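Local coordinates for protein de novo designed WSHC8 (Synthetic construct, PDB 6O35) that assembles, as a computationally designed helical hairpin, into an octameric helical bundle probably built around a central pore, at residues Glu6-Ser11 with Gln92-Leu97; Glu35-Ser40 with Gln63-Ala68. All coordinates share one frame; numbering follows the deposited sequence.

Interaction 1 (Glu6-Ser11 with Gln92-Leu97)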
ATOM      1  N   GLU A   6      -8.177  -9.091  38.369  1.00 66.82           N
ATOM      2  CA  GLU A   6      -7.837  -7.673  38.370  1.00 65.54           C
ATOM      3  C   GLU A   6      -7.087  -7.292  37.100  1.00 63.03           C
ATOM      4  O   GLU A   6      -7.410  -6.287  36.455  1.00 70.30           O
ATOM      5  CB  GLU A   6      -7.007  -7.335  39.609  1.00 61.75           C
ATOM      6  N   LEU A   7      -6.083  -8.086  36.724  1.00 67.86           N
ATOM      7  CA  LEU A   7      -5.327  -7.794  35.513  1.00 62.21           C
ATOM      8  C   LEU A   7      -6.214  -7.867  34.276  1.00 65.23           C
ATOM      9  O   LEU A   7      -6.060  -7.069  33.345  1.00 67.91           O
ATOM     10  CB  LEU A   7      -4.152  -8.763  35.381  1.00 63.17           C
ATOM     11  CG  LEU A   7      -2.992  -8.573  36.358  1.00 65.86           C
ATOM     12  CD1 LEU A   7      -2.011  -9.732  36.242  1.00 67.07           C
ATOM     13  CD2 LEU A   7      -2.285  -7.250  36.113  1.00 71.21           C
ATOM     14  N   LEU A   8      -7.151  -8.816  34.249  1.00 65.38           N
ATOM     15  CA  LEU A   8      -8.003  -8.985  33.078  1.00 59.36           C
ATOM     16  C   LEU A   8      -9.104  -7.932  33.030  1.00 56.42           C
ATOM     17  O   LEU A   8      -9.439  -7.432  31.949  1.00 53.68           O
ATOM     18  CB  LEU A   8      -8.601 -10.392  33.071  1.00 51.94           C
ATOM     19  CG  LEU A   8      -7.563 -11.511  32.953  1.00 53.40           C
ATOM     20  CD1 LEU A   8      -8.196 -12.872  33.175  1.00 58.79           C
ATOM     21  CD2 LEU A   8      -6.872 -11.461  31.594  1.00 57.70           C
ATOM     22  N   ARG A   9      -9.678  -7.582  34.184  1.00 69.82           N
ATOM     23  CA  ARG A   9     -10.645  -6.491  34.224  1.00 71.94           C
ATOM     24  C   ARG A   9      -9.999  -5.181  33.797  1.00 67.87           C
ATOM     25  O   ARG A   9     -10.594  -4.398  33.046  1.00 64.80           O
ATOM     26  CB  ARG A   9     -11.234  -6.367  35.629  1.00 77.34           C
ATOM     27  N   ARG A  10      -8.780  -4.920  34.273  1.00 52.36           N
ATOM     28  CA  ARG A  10      -8.029  -3.757  33.815  1.00 59.77           C
ATOM     29  C   ARG A  10      -7.847  -3.798  32.303  1.00 59.37           C
ATOM     30  O   ARG A  10      -8.071  -2.799  31.611  1.00 53.25           O
ATOM     31  CB  ARG A  10      -6.679  -3.708  34.531  1.00 63.92           C
ATOM     32  CG  ARG A  10      -5.658  -2.762  33.929  1.00 64.30           C
ATOM     33  CD  ARG A  10      -4.331  -2.885  34.670  1.00 71.84           C
ATOM     34  NE  ARG A  10      -4.503  -2.725  36.113  1.00 81.40           N
ATOM     35  CZ  ARG A  10      -3.582  -3.033  37.021  1.00 86.29           C
ATOM     36  NH1 ARG A  10      -2.410  -3.529  36.645  1.00 84.86           N
ATOM     37  NH2 ARG A  10      -3.835  -2.851  38.309  1.00 89.61           N
ATOM     38  N   SER A  11      -7.433  -4.952  31.773  1.00 76.20           N
ATOM     39  CA  SER A  11      -7.329  -5.109  30.328  1.00 80.80           C
ATOM     40  C   SER A  11      -8.642  -4.749  29.646  1.00 83.45           C
ATOM     41  O   SER A  11      -8.661  -4.027  28.644  1.00 92.44           O
ATOM     42  CB  SER A  11      -6.924  -6.544  29.986  1.00 80.35           C
ATOM     43  OG  SER A  11      -5.522  -6.651  29.816  1.00 84.30           O
ATOM     44  N   GLN A  92     -11.570 -10.410  21.151  1.00 42.33           N
ATOM     45  CA  GLN A  92     -11.741 -11.859  21.147  1.00 40.16           C
ATOM     46  C   GLN A  92     -10.649 -12.542  21.959  1.00 54.81           C
ATOM     47  O   GLN A  92     -10.932 -13.456  22.742  1.00 66.65           O
ATOM     48  CB  GLN A  92     -11.754 -12.384  19.712  1.00 43.97           C
ATOM     49  CG  GLN A  92     -13.057 -12.139  18.968  1.00 47.83           C
ATOM     50  CD  GLN A  92     -13.114 -12.870  17.638  1.00 43.22           C
ATOM     51  OE1 GLN A  92     -12.081 -13.167  17.037  1.00 30.81           O
ATOM     52  NE2 GLN A  92     -14.324 -13.172  17.177  1.00 41.34           N
ATOM     53  N   ASN A  93      -9.393 -12.119  21.786  1.00 49.17           N
ATOM     54  CA  ASN A  93      -8.318 -12.642  22.621  1.00 47.04           C
ATOM     55  C   ASN A  93      -8.598 -12.373  24.093  1.00 46.16           C
ATOM     56  O   ASN A  93      -8.491 -13.272  24.936  1.00 38.33           O
ATOM     57  CB  ASN A  93      -6.982 -12.026  22.207  1.00 43.38           C
ATOM     58  CG  ASN A  93      -6.576 -12.409  20.799  1.00 47.68           C
ATOM     59  OD1 ASN A  93      -6.734 -13.557  20.387  1.00 49.75           O
ATOM     60  ND2 ASN A  93      -6.057 -11.443  20.049  1.00 55.78           N
ATOM     61  N   GLN A  94      -8.962 -11.128  24.422  1.00 43.06           N
ATOM     62  CA  GLN A  94      -9.343 -10.797  25.790  1.00 43.17           C
ATOM     63  C   GLN A  94     -10.448 -11.721  26.291  1.00 40.24           C
ATOM     64  O   GLN A  94     -10.410 -12.180  27.437  1.00 37.40           O
ATOM     65  CB  GLN A  94      -9.781  -9.333  25.861  1.00 36.10           C
ATOM     66  CG  GLN A  94     -10.383  -8.901  27.188  1.00 42.73           C
ATOM     67  CD  GLN A  94      -9.373  -8.875  28.319  1.00 52.90           C
ATOM     68  OE1 GLN A  94      -8.167  -8.975  28.094  1.00 56.68           O
ATOM     69  NE2 GLN A  94      -9.865  -8.740  29.545  1.00 54.11           N
ATOM     70  N   LEU A  95     -11.441 -12.002  25.446  1.00 52.51           N
ATOM     71  CA  LEU A  95     -12.517 -12.901  25.848  1.00 51.00           C
ATOM     72  C   LEU A  95     -12.006 -14.324  26.022  1.00 53.24           C
ATOM     73  O   LEU A  95     -12.469 -15.054  26.905  1.00 62.67           O
ATOM     74  CB  LEU A  95     -13.646 -12.862  24.818  1.00 50.64           C
ATOM     75  CG  LEU A  95     -14.791 -13.851  25.037  1.00 43.42           C
ATOM     76  N   ASN A  96     -11.049 -14.737  25.191  1.00 49.53           N
ATOM     77  CA  ASN A  96     -10.477 -16.071  25.324  1.00 58.73           C
ATOM     78  C   ASN A  96      -9.720 -16.214  26.639  1.00 69.74           C
ATOM     79  O   ASN A  96      -9.854 -17.231  27.330  1.00 68.19           O
ATOM     80  CB  ASN A  96      -9.563 -16.360  24.137  1.00 62.93           C
ATOM     81  CG  ASN A  96      -8.986 -17.755  24.175  1.00 71.01           C
ATOM     82  OD1 ASN A  96      -9.517 -18.642  24.845  1.00 74.31           O
ATOM     83  ND2 ASN A  96      -7.890 -17.959  23.456  1.00 72.48           N
ATOM     84  N   LEU A  97      -8.922 -15.206  27.004  1.00 79.44           N
ATOM     85  CA  LEU A  97      -8.227 -15.237  28.285  1.00 79.13           C
ATOM     86  C   LEU A  97      -9.213 -15.297  29.444  1.00 90.30           C
ATOM     87  O   LEU A  97      -9.011 -16.050  30.405  1.00 95.55           O
ATOM     88  CB  LEU A  97      -7.330 -14.009  28.429  1.00 63.62           C
ATOM     89  CG  LEU A  97      -6.190 -13.839  27.428  1.00 55.52           C
ATOM     90  CD1 LEU A  97      -5.633 -12.421  27.504  1.00 59.34           C
ATOM     91  CD2 LEU A  97      -5.089 -14.851  27.675  1.00 47.48           C
TER

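Interaction 2 (Glu35-Ser40 with Gln63-Ala68)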
ATOM      1  N   GLU A  35     -16.319  20.830   7.798  1.00 67.70           N
ATOM      2  CA  GLU A  35     -15.927  22.235   7.834  1.00 66.79           C
ATOM      3  C   GLU A  35     -15.130  22.611   6.590  1.00 64.61           C
ATOM      4  O   GLU A  35     -15.478  23.562   5.879  1.00 72.26           O
ATOM      5  CB  GLU A  35     -15.119  22.521   9.100  1.00 63.85           C
ATOM      6  N   LEU A  36     -14.052  21.874   6.312  1.00 55.32           N
ATOM      7  CA  LEU A  36     -13.226  22.190   5.152  1.00 53.78           C
ATOM      8  C   LEU A  36     -14.009  22.016   3.857  1.00 54.76           C
ATOM      9  O   LEU A  36     -13.917  22.851   2.950  1.00 47.63           O
ATOM     10  CB  LEU A  36     -11.974  21.316   5.143  1.00 42.33           C
ATOM     11  CG  LEU A  36     -11.038  21.454   6.346  1.00 38.23           C
ATOM     12  CD1 LEU A  36      -9.699  20.781   6.063  1.00 36.86           C
ATOM     13  CD2 LEU A  36     -10.832  22.911   6.727  1.00 43.31           C
ATOM     14  N   SER A  37     -14.790  20.938   3.752  1.00 57.98           N
ATOM     15  CA  SER A  37     -15.577  20.718   2.546  1.00 61.54           C
ATOM     16  C   SER A  37     -16.586  21.836   2.322  1.00 66.68           C
ATOM     17  O   SER A  37     -16.981  22.096   1.180  1.00 70.52           O
ATOM     18  CB  SER A  37     -16.300  19.373   2.623  1.00 61.78           C
ATOM     19  OG  SER A  37     -17.089  19.159   1.467  1.00 64.02           O
ATOM     20  N   GLU A  38     -17.021  22.503   3.390  1.00 59.89           N
ATOM     21  CA  GLU A  38     -17.965  23.603   3.235  1.00 64.20           C
ATOM     22  C   GLU A  38     -17.263  24.908   2.888  1.00 58.97           C
ATOM     23  O   GLU A  38     -17.875  25.783   2.264  1.00 48.82           O
ATOM     24  CB  GLU A  38     -18.804  23.750   4.505  1.00 68.78           C
ATOM     25  CG  GLU A  38     -20.038  22.850   4.513  1.00 74.08           C
ATOM     26  CD  GLU A  38     -20.665  22.719   5.885  1.00 78.13           C
ATOM     27  OE1 GLU A  38     -20.335  23.536   6.770  1.00 81.45           O
ATOM     28  OE2 GLU A  38     -21.481  21.794   6.079  1.00 76.31           O
ATOM     29  N   ARG A  39     -15.989  25.057   3.259  1.00 68.47           N
ATOM     30  CA  ARG A  39     -15.206  26.174   2.743  1.00 57.36           C
ATOM     31  C   ARG A  39     -15.058  26.067   1.231  1.00 53.72           C
ATOM     32  O   ARG A  39     -15.244  27.047   0.500  1.00 57.71           O
ATOM     33  CB  ARG A  39     -13.826  26.211   3.394  1.00 60.16           C
ATOM     34  CG  ARG A  39     -13.794  26.419   4.896  1.00 59.95           C
ATOM     35  CD  ARG A  39     -12.343  26.620   5.323  1.00 64.57           C
ATOM     36  NE  ARG A  39     -12.145  26.627   6.767  1.00 72.53           N
ATOM     37  CZ  ARG A  39     -10.951  26.578   7.350  1.00 79.47           C
ATOM     38  NH1 ARG A  39      -9.852  26.513   6.609  1.00 76.85           N
ATOM     39  NH2 ARG A  39     -10.850  26.588   8.672  1.00 86.88           N
ATOM     40  N   SER A  40     -14.709  24.871   0.744  1.00 57.07           N
ATOM     41  CA  SER A  40     -14.534  24.661  -0.688  1.00 65.91           C
ATOM     42  C   SER A  40     -15.769  25.104  -1.462  1.00 73.09           C
ATOM     43  O   SER A  40     -15.668  25.844  -2.448  1.00 75.91           O
ATOM     44  CB  SER A  40     -14.229  23.188  -0.965  1.00 64.58           C
ATOM     45  OG  SER A  40     -12.944  22.836  -0.485  1.00 63.97           O
ATOM     46  N   GLN A  63     -15.915  19.319  -9.943  1.00 48.47           N
ATOM     47  CA  GLN A  63     -15.635  17.888  -9.990  1.00 45.58           C
ATOM     48  C   GLN A  63     -14.347  17.546  -9.254  1.00 44.63           C
ATOM     49  O   GLN A  63     -14.210  16.433  -8.731  1.00 41.91           O
ATOM     50  CB  GLN A  63     -15.567  17.412 -11.440  1.00 50.51           C
ATOM     51  CG  GLN A  63     -16.930  17.156 -12.062  1.00 59.87           C
ATOM     52  CD  GLN A  63     -16.843  16.813 -13.535  1.00 70.18           C
ATOM     53  OE1 GLN A  63     -16.973  15.651 -13.924  1.00 72.17           O
ATOM     54  NE2 GLN A  63     -16.624  17.826 -14.366  1.00 74.58           N
ATOM     55  N   GLN A  64     -13.392  18.480  -9.204  1.00 44.06           N
ATOM     56  CA  GLN A  64     -12.220  18.291  -8.356  1.00 42.55           C
ATOM     57  C   GLN A  64     -12.625  18.178  -6.893  1.00 39.26           C
ATOM     58  O   GLN A  64     -12.116  17.323  -6.159  1.00 30.68           O
ATOM     59  CB  GLN A  64     -11.245  19.453  -8.550  1.00 51.19           C
ATOM     60  CG  GLN A  64      -9.911  19.285  -7.845  1.00 63.88           C
ATOM     61  CD  GLN A  64      -8.820  18.777  -8.772  1.00 75.96           C
ATOM     62  OE1 GLN A  64      -8.913  18.907  -9.993  1.00 77.49           O
ATOM     63  NE2 GLN A  64      -7.776  18.197  -8.191  1.00 79.76           N
ATOM     64  N   HIS A  65     -13.547  19.037  -6.453  1.00 45.28           N
ATOM     65  CA  HIS A  65     -13.975  19.034  -5.058  1.00 47.24           C
ATOM     66  C   HIS A  65     -14.682  17.731  -4.700  1.00 47.38           C
ATOM     67  O   HIS A  65     -14.395  17.121  -3.665  1.00 55.43           O
ATOM     68  CB  HIS A  65     -14.877  20.241  -4.806  1.00 46.03           C
ATOM     69  CG  HIS A  65     -15.751  20.108  -3.600  1.00 48.45           C
ATOM     70  ND1 HIS A  65     -17.047  19.646  -3.670  1.00 45.80           N
ATOM     71  CD2 HIS A  65     -15.522  20.391  -2.297  1.00 50.64           C
ATOM     72  CE1 HIS A  65     -17.577  19.643  -2.460  1.00 51.84           C
ATOM     73  NE2 HIS A  65     -16.671  20.090  -1.609  1.00 51.77           N
ATOM     74  N   MET A  66     -15.614  17.289  -5.549  1.00 54.09           N
ATOM     75  CA  MET A  66     -16.315  16.036  -5.287  1.00 57.54           C
ATOM     76  C   MET A  66     -15.359  14.850  -5.337  1.00 55.34           C
ATOM     77  O   MET A  66     -15.486  13.906  -4.547  1.00 35.49           O
ATOM     78  CB  MET A  66     -17.446  15.849  -6.298  1.00 55.44           C
ATOM     79  CG  MET A  66     -18.535  16.904  -6.214  1.00 58.40           C
ATOM     80  SD  MET A  66     -19.886  16.608  -7.371  1.00 69.57           S
ATOM     81  CE  MET A  66     -19.110  17.037  -8.928  1.00 62.78           C
ATOM     82  N   THR A  67     -14.399  14.879  -6.264  1.00 60.58           N
ATOM     83  CA  THR A  67     -13.435  13.788  -6.365  1.00 59.48           C
ATOM     84  C   THR A  67     -12.582  13.688  -5.107  1.00 48.42           C
ATOM     85  O   THR A  67     -12.335  12.586  -4.602  1.00 48.92           O
ATOM     86  CB  THR A  67     -12.554  13.984  -7.599  1.00 66.30           C
ATOM     87  OG1 THR A  67     -13.329  13.761  -8.785  1.00 61.94           O
ATOM     88  CG2 THR A  67     -11.370  13.029  -7.573  1.00 70.12           C
ATOM     89  N   ALA A  68     -12.119  14.826  -4.586  1.00 54.03           N
ATOM     90  CA  ALA A  68     -11.350  14.807  -3.346  1.00 36.71           C
ATOM     91  C   ALA A  68     -12.223  14.397  -2.166  1.00 36.77           C
ATOM     92  O   ALA A  68     -11.767  13.678  -1.269  1.00 44.33           O
ATOM     93  CB  ALA A  68     -10.723  16.177  -3.096  1.00 37.51           C
TER

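Interaction 1 (Glu6-Ser11 with Gln92-Leu97)
Gln-94 reaches across to helix 3-50 with its carboxamide, and NE2 donates to the main-chain carbonyl of Leu-8, at 2.8 Å from Leu-8 O. The bond is weak because it is strongly bent, the N-H...O angle being 125°. The other arm of the amide lies against Ser-11, whose CB sits 3.3 Å from Gln-94 OE1, so the serine meets the amide with its methylene carbon more closely than with its hydroxyl. Beside this polar pair is a small apolar one: the CD2 methyl of Leu-8 rests on CB of Leu-97 at 4.1 Å, the two leucine side chains crossing at about a right angle. The segments belong to the two long helices of a hairpin and run antiparallel; the axes of the two segments approach to 10.6 Å, with 161° between their N-to-C directions, and Gln-94 spans the gap between the helices to reach Leu-8 O. Its CG stands anti to the backbone N (chi1 172°), and a bend at chi2 then brings the amide to the carbonyl one turn before Ser-11. Farther out, Gln-92 of a second subunit packs on Gln-94, and Asn-96 of that subunit on Leu-97.

Interaction 2 (Glu35-Ser40 with Gln63-Ala68)
His-65 NE2 receives two polar contacts from Ser-37. Ser-37 OG lies at the edge of the imidazole, near its plane, 3.2 Å from His-65 NE2, in a hydrogen bond that either partner could donate. The carbonyl of the same serine gives a second, weak link, with His-65 NE2 3.4 Å from Ser-37 O and an N-H...O angle of 139°. The serine hydroxyl is turned anti to its own main-chain nitrogen (chi1 179°), which places OG and O of one residue around the same ring atom. Here the two antiparallel helices of the hairpin meet through a histidine and two serines. Van der Waals contact is supplied by Ser-40, one turn farther along helix 3-50: its CB stands 3.4 Å from His-65 CD2 and approaches the ring obliquely. With an alanine in place of His-65, the hydroxyl and carbonyl of Ser-37 would probably lose their partner across the interface, and a gap would be likely to open beside Ser-40. Contacts between subunits flank the site: Met-66 of a second subunit packs on Ser-40, while Met-66 of this chain packs on Leu-36 of a third.

Both interactions join the same two helices, 3-50 and 55-101, which together make up nearly the whole chain. Their centres are 43 Å apart, on opposite sides of the chain's centre, and their nearest atoms are about 32 Å apart, so they do not touch. Along the sequence the order is 6-11, 35-40, 63-68, 92-97: interaction 2 lies nearer the turn of the hairpin and interaction 1 nearer the two chain ends. The long antiparallel pair is thus bridged by polar side chains at two well-separated levels. At each level the second and third subunits also come within reach, so the hairpin's internal contacts lie alongside those that build the octamer.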